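Local coordinates for protein succinate dehydrogenase subunit A (PDB 7D6V) that probably oxidises succinate with bound FAD, as the flavoprotein subunit of a mycobacterial succinate dehydrogenase that passes electrons into the respiratory chain, at residues A[556-561]-A[567-572]; A[154-157]-A[161-164]; A[86-91]-A[604-609]; A[189-192]-A[197-200]. One frame throughout, in Å; residues are numbered along the deposited sequence.

Interaction 1: residues A[556-561]-A[567-572]; sequences QRTESR and DDYPEM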
# COMPACT_ATOMS: atom_id res chain seq x y z
N GLN A 556 -29.20 9.50 -25.44
CA GLN A 556 -30.60 9.10 -25.38
C GLN A 556 -31.31 9.62 -24.14
O GLN A 556 -32.51 9.92 -24.21
CB GLN A 556 -30.72 7.58 -25.46
CG GLN A 556 -32.09 7.12 -25.90
CD GLN A 556 -32.03 5.85 -26.72
OE1 GLN A 556 -31.03 5.57 -27.38
NE2 GLN A 556 -33.10 5.07 -26.69
N ARG A 557 -30.62 9.73 -23.00
CA ARG A 557 -31.29 10.19 -21.78
C ARG A 557 -31.38 11.71 -21.79
O ARG A 557 -30.40 12.41 -21.53
CB ARG A 557 -30.56 9.70 -20.53
CG ARG A 557 -31.23 10.14 -19.24
CD ARG A 557 -30.71 9.40 -18.03
NE ARG A 557 -31.15 8.01 -18.01
CZ ARG A 557 -32.18 7.57 -17.30
NH1 ARG A 557 -32.89 8.40 -16.56
NH2 ARG A 557 -32.51 6.29 -17.34
N THR A 558 -32.57 12.23 -22.07
CA THR A 558 -32.79 13.67 -22.17
C THR A 558 -33.38 14.23 -20.87
O THR A 558 -34.50 14.73 -20.83
CB THR A 558 -33.69 13.99 -23.36
OG1 THR A 558 -34.94 13.29 -23.22
CG2 THR A 558 -33.02 13.57 -24.65
N GLU A 559 -32.59 14.13 -19.81
CA GLU A 559 -32.90 14.74 -18.52
C GLU A 559 -31.65 14.63 -17.66
O GLU A 559 -30.71 13.90 -17.99
CB GLU A 559 -34.13 14.09 -17.86
CG GLU A 559 -34.01 12.61 -17.53
CD GLU A 559 -33.48 12.33 -16.14
OE1 GLU A 559 -33.58 13.23 -15.29
OE2 GLU A 559 -32.99 11.22 -15.90
N SER A 560 -31.63 15.37 -16.56
CA SER A 560 -30.48 15.43 -15.67
C SER A 560 -30.80 14.72 -14.37
O SER A 560 -31.87 14.91 -13.80
CB SER A 560 -30.07 16.88 -15.40
OG SER A 560 -29.65 17.52 -16.58
N ARG A 561 -29.87 13.88 -13.90
CA ARG A 561 -30.09 13.14 -12.66
C ARG A 561 -28.75 12.64 -12.16
O ARG A 561 -28.08 11.86 -12.86
CB ARG A 561 -31.06 11.98 -12.88
CG ARG A 561 -31.55 11.33 -11.61
CD ARG A 561 -32.43 10.14 -11.90
NE ARG A 561 -33.58 10.49 -12.73
CZ ARG A 561 -34.77 10.83 -12.24
NH1 ARG A 561 -34.97 10.85 -10.93
NH2 ARG A 561 -35.76 11.14 -13.06
N ASP A 567 -26.87 19.90 -20.44
CA ASP A 567 -27.03 21.35 -20.44
C ASP A 567 -28.34 21.77 -21.10
O ASP A 567 -29.00 22.70 -20.63
CB ASP A 567 -25.84 22.01 -21.14
CG ASP A 567 -25.69 23.47 -20.78
OD1 ASP A 567 -24.84 23.78 -19.91
OD2 ASP A 567 -26.42 24.30 -21.35
N ASP A 568 -28.72 21.10 -22.18
CA ASP A 568 -29.95 21.43 -22.88
C ASP A 568 -31.19 20.85 -22.22
O ASP A 568 -32.31 21.17 -22.64
CB ASP A 568 -29.88 20.98 -24.34
CG ASP A 568 -29.43 19.54 -24.49
OD1 ASP A 568 -28.98 18.94 -23.49
OD2 ASP A 568 -29.53 19.00 -25.61
N TYR A 569 -31.03 19.99 -21.21
CA TYR A 569 -32.13 19.50 -20.39
C TYR A 569 -31.73 19.67 -18.93
O TYR A 569 -31.39 18.70 -18.24
CB TYR A 569 -32.48 18.06 -20.72
CG TYR A 569 -33.13 17.93 -22.07
CD1 TYR A 569 -34.49 18.13 -22.23
CD2 TYR A 569 -32.38 17.63 -23.20
CE1 TYR A 569 -35.09 18.03 -23.47
CE2 TYR A 569 -32.96 17.53 -24.44
CZ TYR A 569 -34.32 17.73 -24.57
OH TYR A 569 -34.91 17.63 -25.81
N PRO A 570 -31.76 20.90 -18.42
CA PRO A 570 -31.29 21.14 -17.05
C PRO A 570 -32.26 20.67 -16.00
O PRO A 570 -31.87 20.50 -14.84
CB PRO A 570 -31.13 22.66 -17.01
CG PRO A 570 -32.22 23.14 -17.90
CD PRO A 570 -32.38 22.10 -19.00
N GLU A 571 -33.52 20.43 -16.37
CA GLU A 571 -34.56 20.12 -15.40
C GLU A 571 -34.28 18.73 -14.85
O GLU A 571 -34.65 17.72 -15.45
CB GLU A 571 -35.94 20.19 -16.04
CG GLU A 571 -37.06 20.37 -15.04
CD GLU A 571 -36.96 21.69 -14.30
OE1 GLU A 571 -36.45 22.67 -14.88
OE2 GLU A 571 -37.41 21.75 -13.13
N MET A 572 -33.58 18.69 -13.72
CA MET A 572 -33.32 17.44 -13.05
C MET A 572 -34.61 16.67 -12.83
O MET A 572 -35.67 17.27 -12.59
CB MET A 572 -32.63 17.68 -11.70
CG MET A 572 -31.25 18.32 -11.79
SD MET A 572 -29.92 17.11 -11.83
CE MET A 572 -30.26 16.14 -10.36
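Thr558 and Tyr569 meet where the chain leaves helix 532-556 and folds back on itself around the short strand 565-566, a compact loop-on-loop contact in the C-terminal part of the flavoprotein. The two side chains run alongside each other, and Thr558 CB sits over the centre of the Tyr569 ring, 3.8 Å from its centroid, in a CH-pi contact. Thr558 O lies over a ring face as well, 3.7 Å from Tyr569 CD1. Next comes Glu559, whose CB is directed away from the other segment and whose OE2 serves the arginines of its own segment: it receives Arg557 NH1 at 2.9 Å through the anti lone pair, in the guanidinium plane, and Arg561 NE more weakly. Outside the two segments, Arg557 NE pairs with Glu244 and Arg561 NH1 with Asp573. Ser560 turns toward the partner segment, its OG anti to the carbonyl carbon (chi1 -64°), and from there donates to Tyr569 O at 2.7 Å, while the same hydroxyl is bonded to Arg566 N; two bonds thus grip one small group. Arg561 closes the segment against Met572, whose chain, bent at chi2 and chi3, brings SD to 3.6 Å from Ser560 CB and CE to 3.8 Å from Arg561 CA.

Interaction 2: residues A[154-157]-A[161-164]; sequences EDKR and DYEA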
# COMPACT_ATOMS: atom_id res chain seq x y z
N GLU A 154 -5.32 -25.01 4.14
CA GLU A 154 -6.20 -26.10 4.55
C GLU A 154 -6.30 -27.17 3.46
O GLU A 154 -6.32 -28.37 3.76
CB GLU A 154 -7.59 -25.57 4.89
CG GLU A 154 -7.61 -24.48 5.94
CD GLU A 154 -8.95 -23.78 6.02
OE1 GLU A 154 -9.99 -24.46 5.92
OE2 GLU A 154 -8.97 -22.54 6.17
N ASP A 155 -6.38 -26.74 2.20
CA ASP A 155 -6.40 -27.69 1.10
C ASP A 155 -5.12 -28.50 1.04
O ASP A 155 -5.14 -29.70 0.74
CB ASP A 155 -6.63 -26.96 -0.23
CG ASP A 155 -8.03 -26.41 -0.36
OD1 ASP A 155 -8.95 -26.97 0.27
OD2 ASP A 155 -8.21 -25.42 -1.10
N LYS A 156 -3.98 -27.86 1.30
CA LYS A 156 -2.71 -28.58 1.36
C LYS A 156 -2.73 -29.64 2.45
O LYS A 156 -2.30 -30.78 2.24
CB LYS A 156 -1.57 -27.60 1.57
CG LYS A 156 -0.23 -28.26 1.84
CD LYS A 156 0.33 -28.91 0.60
CE LYS A 156 1.82 -29.13 0.73
NZ LYS A 156 2.40 -29.67 -0.53
N ARG A 157 -3.20 -29.27 3.64
CA ARG A 157 -3.22 -30.24 4.74
C ARG A 157 -4.17 -31.40 4.47
O ARG A 157 -3.86 -32.54 4.82
CB ARG A 157 -3.57 -29.55 6.06
CG ARG A 157 -2.47 -28.66 6.60
CD ARG A 157 -2.80 -28.19 8.01
NE ARG A 157 -3.96 -27.31 8.04
CZ ARG A 157 -3.89 -25.99 7.89
NH1 ARG A 157 -2.72 -25.40 7.71
NH2 ARG A 157 -4.99 -25.26 7.94
N ASP A 161 -2.49 -30.65 -1.61
CA ASP A 161 -2.17 -29.72 -2.69
C ASP A 161 -2.75 -28.36 -2.35
O ASP A 161 -3.92 -28.26 -1.98
CB ASP A 161 -2.73 -30.23 -4.02
CG ASP A 161 -2.39 -29.34 -5.19
OD1 ASP A 161 -1.55 -28.42 -5.04
OD2 ASP A 161 -2.95 -29.55 -6.28
N TYR A 162 -1.92 -27.31 -2.47
CA TYR A 162 -2.41 -25.96 -2.24
C TYR A 162 -3.52 -25.59 -3.22
O TYR A 162 -4.54 -25.03 -2.83
CB TYR A 162 -1.26 -24.95 -2.36
CG TYR A 162 -0.29 -24.95 -1.21
CD1 TYR A 162 -0.71 -24.63 0.08
CD2 TYR A 162 1.05 -25.24 -1.41
CE1 TYR A 162 0.18 -24.62 1.13
CE2 TYR A 162 1.95 -25.23 -0.36
CZ TYR A 162 1.51 -24.93 0.91
OH TYR A 162 2.40 -24.92 1.95
N GLU A 163 -3.33 -25.92 -4.50
CA GLU A 163 -4.28 -25.54 -5.55
C GLU A 163 -5.25 -26.66 -5.88
O GLU A 163 -5.68 -26.79 -7.03
CB GLU A 163 -3.52 -25.10 -6.80
CG GLU A 163 -2.52 -23.99 -6.56
CD GLU A 163 -1.51 -23.87 -7.67
OE1 GLU A 163 -0.89 -22.79 -7.79
OE2 GLU A 163 -1.35 -24.84 -8.44
N ALA A 164 -5.62 -27.47 -4.89
CA ALA A 164 -6.58 -28.54 -5.13
C ALA A 164 -7.96 -27.98 -5.42
O ALA A 164 -8.70 -28.53 -6.25
CB ALA A 164 -6.62 -29.48 -3.92
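One face of the Tyr162 ring is covered by Lys156, whose CG stands 3.7 Å above the ring plane, shifted toward the rim, in a CH-pi contact. CB of Lys156 comes to the CD1-CE1 side of the ring, 3.4 Å from Tyr162 CD1, and the two side chains cross obliquely. The lysine is set there by CG lying anti to its backbone N (chi1 172°) and by a bend at chi2 (72°), which lays the aliphatic chain across the ring; CE reaches to 4.1 Å from Tyr162 CE2. Beside the ring, the backbone oxygen Asp161 O packs on the helix, 3.5 Å from Asp155 CB, and no hydrogen bond crosses between the segments. Residues 161-164 form a type I beta turn, in which Asp161 OD1 weakly accepts the N-H of Glu163. The carboxylate of Asp155 is engaged elsewhere, in a salt bridge between OD1 and Arg28. Arg113 of the iron-sulfur subunit packs on Tyr162, which places this surface contact beside the subunit boundary. In the fold, it is the turn by which the end of the long helix 136-159 leads into strand 166-169, an outermost strand of the parallel sheet of the FAD-binding domain.

Interaction 3: residues A[86-91]-A[604-609]; sequences MAELHA and PMRPDL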
# COMPACT_ATOMS: atom_id res chain seq x y z
N MET A 86 -31.59 -4.60 -4.79
CA MET A 86 -30.16 -4.61 -4.51
C MET A 86 -29.82 -3.69 -3.35
O MET A 86 -29.01 -4.04 -2.49
CB MET A 86 -29.37 -4.22 -5.75
CG MET A 86 -29.16 -5.36 -6.73
SD MET A 86 -28.38 -4.83 -8.26
CE MET A 86 -26.66 -4.87 -7.77
N ALA A 87 -30.44 -2.51 -3.30
CA ALA A 87 -30.18 -1.57 -2.22
C ALA A 87 -30.63 -2.13 -0.88
O ALA A 87 -29.90 -2.07 0.11
CB ALA A 87 -30.87 -0.24 -2.51
N GLU A 88 -31.84 -2.71 -0.84
CA GLU A 88 -32.34 -3.30 0.40
C GLU A 88 -31.46 -4.46 0.85
O GLU A 88 -31.14 -4.59 2.04
CB GLU A 88 -33.77 -3.78 0.20
CG GLU A 88 -34.27 -4.71 1.28
CD GLU A 88 -35.42 -5.57 0.82
OE1 GLU A 88 -35.57 -5.76 -0.40
OE2 GLU A 88 -36.18 -6.06 1.68
N LEU A 89 -31.05 -5.30 -0.10
CA LEU A 89 -30.27 -6.48 0.24
C LEU A 89 -28.88 -6.09 0.74
O LEU A 89 -28.39 -6.66 1.72
CB LEU A 89 -30.21 -7.37 -1.00
CG LEU A 89 -29.80 -8.83 -0.97
CD1 LEU A 89 -30.81 -9.59 -0.15
CD2 LEU A 89 -29.81 -9.33 -2.40
N HIS A 90 -28.27 -5.09 0.11
CA HIS A 90 -27.00 -4.56 0.59
C HIS A 90 -27.14 -3.93 1.97
O HIS A 90 -26.26 -4.09 2.82
CB HIS A 90 -26.46 -3.53 -0.41
CG HIS A 90 -25.32 -2.71 0.11
ND1 HIS A 90 -25.50 -1.51 0.76
CD2 HIS A 90 -23.99 -2.91 0.05
CE1 HIS A 90 -24.32 -1.01 1.08
NE2 HIS A 90 -23.39 -1.84 0.67
N ALA A 91 -28.24 -3.21 2.20
CA ALA A 91 -28.44 -2.58 3.50
C ALA A 91 -28.55 -3.62 4.61
O ALA A 91 -27.95 -3.47 5.68
CB ALA A 91 -29.68 -1.70 3.47
N PRO A 604 -42.11 -0.05 -8.03
CA PRO A 604 -41.00 0.49 -7.23
C PRO A 604 -40.67 -0.25 -5.94
O PRO A 604 -39.58 -0.81 -5.84
CB PRO A 604 -41.48 1.93 -6.91
CG PRO A 604 -42.92 2.00 -7.36
CD PRO A 604 -43.03 1.01 -8.47
N MET A 605 -41.59 -0.33 -4.99
CA MET A 605 -41.24 -0.84 -3.67
C MET A 605 -42.49 -1.37 -2.98
O MET A 605 -43.49 -0.65 -2.89
CB MET A 605 -40.56 0.24 -2.81
CG MET A 605 -39.14 0.63 -3.27
SD MET A 605 -38.44 2.14 -2.61
CE MET A 605 -39.74 3.31 -2.95
N ARG A 606 -42.44 -2.62 -2.52
CA ARG A 606 -43.65 -3.30 -2.09
C ARG A 606 -44.18 -2.78 -0.74
O ARG A 606 -45.19 -2.06 -0.76
CB ARG A 606 -43.36 -4.81 -2.12
CG ARG A 606 -41.89 -5.14 -1.83
CD ARG A 606 -41.73 -6.51 -1.18
NE ARG A 606 -40.33 -6.91 -1.10
CZ ARG A 606 -39.52 -6.56 -0.10
NH1 ARG A 606 -38.25 -6.96 -0.10
NH2 ARG A 606 -39.97 -5.82 0.90
N PRO A 607 -43.60 -3.07 0.43
CA PRO A 607 -43.70 -2.13 1.56
C PRO A 607 -42.49 -1.22 1.77
O PRO A 607 -42.43 -0.58 2.83
CB PRO A 607 -43.86 -3.08 2.76
CG PRO A 607 -43.04 -4.20 2.40
CD PRO A 607 -43.46 -4.44 0.99
N ASP A 608 -41.54 -1.17 0.85
CA ASP A 608 -40.42 -0.25 1.03
C ASP A 608 -40.89 1.15 0.65
O ASP A 608 -40.23 1.86 -0.11
CB ASP A 608 -39.21 -0.68 0.20
CG ASP A 608 -38.59 -1.97 0.69
OD1 ASP A 608 -38.45 -2.14 1.91
OD2 ASP A 608 -38.25 -2.81 -0.17
N LEU A 609 -42.02 1.54 1.22
CA LEU A 609 -42.68 2.83 1.12
C LEU A 609 -42.90 3.35 2.53
O LEU A 609 -44.02 3.66 2.95
CB LEU A 609 -43.98 2.70 0.33
CG LEU A 609 -43.87 2.21 -1.11
CD1 LEU A 609 -45.24 1.85 -1.66
CD2 LEU A 609 -43.20 3.24 -2.00
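Glu88 and Arg606 join helix 84-102 of the FAD-binding domain to the loop 604-609 through a salt-bridge network that also takes in Asp608. The charged bond across the contact is direct: Arg606 NH1 donates to Glu88 OE2 at 2.9 Å, nearly straight at 164°, onto the syn lone pair of the carboxylate. The oxygen arrives at the edge of the guanidinium, close to its plane, although the carboxylate itself is turned 57° against that plane. Glu88 gets there with an extended chain, CG anti to the backbone N (chi1 165°), while Arg606 runs straight from CG to NE and meets it at about a right angle. A second, looser attraction lies within the loop, where Asp608 OD2 is a long 3.6 Å from Arg606 NH2 and well out of the guanidinium plane, so charge alone acts there. The two carboxylates come near enough that they would probably repel each other; Arg606, which is paired with both, and Arg85, which bridges to Glu88 OE1, probably offset this.

Aromatic side chains lie around the network. Trp84 on the helix touches both Arg606 and Asp608, and Trp67 and Phe71 of helix 67-76 lie against Glu88 and Asp608 respectively. CB of Asp608 points toward the helix, and its OD2 comes to 4.0 Å from Glu88 OE1.

Interaction 4: residues A[189-192]-A[197-200]; sequences GYYR and FVLF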
# COMPACT_ATOMS: atom_id res chain seq x y z
N GLY A 189 -7.66 -16.43 -22.88
CA GLY A 189 -6.81 -15.29 -22.62
C GLY A 189 -5.36 -15.62 -22.86
O GLY A 189 -5.03 -16.66 -23.43
N TYR A 190 -4.49 -14.73 -22.40
CA TYR A 190 -3.06 -14.89 -22.58
C TYR A 190 -2.34 -14.56 -21.29
O TYR A 190 -2.83 -13.79 -20.46
CB TYR A 190 -2.52 -14.01 -23.72
CG TYR A 190 -2.70 -12.53 -23.48
CD1 TYR A 190 -3.84 -11.87 -23.90
CD2 TYR A 190 -1.72 -11.79 -22.83
CE1 TYR A 190 -4.00 -10.52 -23.68
CE2 TYR A 190 -1.88 -10.44 -22.60
CZ TYR A 190 -3.02 -9.81 -23.03
OH TYR A 190 -3.19 -8.47 -22.81
N TYR A 191 -1.15 -15.14 -21.13
CA TYR A 191 -0.25 -14.78 -20.05
C TYR A 191 0.53 -13.54 -20.45
O TYR A 191 1.09 -13.48 -21.55
CB TYR A 191 0.71 -15.93 -19.75
CG TYR A 191 0.08 -17.12 -19.08
CD1 TYR A 191 -0.08 -18.32 -19.77
CD2 TYR A 191 -0.34 -17.06 -17.76
CE1 TYR A 191 -0.65 -19.41 -19.16
CE2 TYR A 191 -0.91 -18.16 -17.15
CZ TYR A 191 -1.06 -19.33 -17.85
OH TYR A 191 -1.63 -20.42 -17.25
N ARG A 192 0.57 -12.55 -19.56
CA ARG A 192 1.33 -11.34 -19.86
C ARG A 192 2.82 -11.65 -20.00
O ARG A 192 3.48 -11.14 -20.90
CB ARG A 192 1.11 -10.29 -18.78
CG ARG A 192 -0.28 -9.69 -18.75
CD ARG A 192 -0.31 -8.47 -17.86
NE ARG A 192 0.23 -7.29 -18.54
CZ ARG A 192 0.71 -6.23 -17.92
NH1 ARG A 192 0.73 -6.18 -16.60
NH2 ARG A 192 1.17 -5.20 -18.62
N PHE A 197 -1.18 -18.64 -24.85
CA PHE A 197 -2.63 -18.64 -24.76
C PHE A 197 -3.13 -19.72 -23.81
O PHE A 197 -2.70 -20.88 -23.89
CB PHE A 197 -3.25 -18.81 -26.15
CG PHE A 197 -2.89 -17.72 -27.10
CD1 PHE A 197 -2.91 -16.40 -26.69
CD2 PHE A 197 -2.50 -18.00 -28.39
CE1 PHE A 197 -2.57 -15.39 -27.55
CE2 PHE A 197 -2.16 -16.99 -29.26
CZ PHE A 197 -2.19 -15.69 -28.84
N VAL A 198 -4.05 -19.34 -22.94
CA VAL A 198 -4.64 -20.21 -21.94
C VAL A 198 -6.15 -20.21 -22.12
O VAL A 198 -6.78 -19.16 -22.31
CB VAL A 198 -4.24 -19.79 -20.51
CG1 VAL A 198 -4.62 -18.35 -20.23
CG2 VAL A 198 -4.85 -20.72 -19.48
N LEU A 199 -6.74 -21.40 -22.09
CA LEU A 199 -8.18 -21.60 -22.19
C LEU A 199 -8.67 -22.26 -20.92
O LEU A 199 -8.19 -23.34 -20.55
CB LEU A 199 -8.53 -22.45 -23.41
CG LEU A 199 -9.97 -22.97 -23.46
CD1 LEU A 199 -10.95 -21.83 -23.65
CD2 LEU A 199 -10.12 -24.00 -24.55
N PHE A 200 -9.63 -21.63 -20.26
CA PHE A 200 -10.34 -22.21 -19.13
C PHE A 200 -11.66 -22.78 -19.62
O PHE A 200 -12.26 -22.27 -20.57
CB PHE A 200 -10.56 -21.16 -18.04
CG PHE A 200 -9.30 -20.52 -17.56
CD1 PHE A 200 -8.58 -21.06 -16.52
CD2 PHE A 200 -8.82 -19.36 -18.16
CE1 PHE A 200 -7.41 -20.47 -16.08
CE2 PHE A 200 -7.66 -18.77 -17.73
CZ PHE A 200 -6.96 -19.32 -16.69
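Gly189 and Val198 form the antiparallel hydrogen-bonded pair of a beta hairpin, strands 184-191 and 197-200. Gly189 N donates to Val198 O at 2.9 Å, nearly along the C=O axis, and Val198 N returns the bond to Gly189 O at 2.9 Å, there from above the carbonyl plane. Next to it, Tyr190 and Phe197 are a non-hydrogen-bonded pair whose CB atoms point to one face of the sheet; Tyr190 CB meets the edge of the Phe197 ring, 3.8 Å from CD1. With CG set between the backbone N and the carbonyl carbon (chi1 62°), the Tyr190 ring leads away from Phe197, toward Trp534 and His535; the side chain lies about 7 Å from the bound FAD, near but not in contact. On the other face Val198 crosses Tyr191 at about a right angle: CG1 stands over one face of the ring, toward its rim, and CB is 3.9 Å from Tyr191 CE1.

Further out, the Tyr191 hydroxyl is hydrogen-bonded to Glu5 and the ring touches His7, while backbone bonds link Phe197 and Leu199 to Glu5 and Tyr190 to Ser173, extending the sheet beyond both strands. Helix 458-469 packs against Phe197 and Leu199. The paired N-H and C=O groups thus satisfy each other in a buried place and hold the register, while Phe197 with Tyr190, and Val198 with Tyr191, add nonpolar contact.

From the N terminus, the chain first passes residues 86-91, which open the longest closure: interaction 3 is completed only at 604-609, more than 500 residues later, tying the FAD-binding domain to the C-terminal region. The other three lie within that span, in series and without crossing. Interaction 2 closes a very short loop between a helix and the parallel sheet; interaction 4 then closes a hairpin in the mixed sheet, its centre 24 Å from that of interaction 2, on the same side of the chain's centre. Interaction 1, a local fold-back, comes last, its centre 55 Å from that of interaction 2, across the centre of the chain. Three closures are thus local, one global.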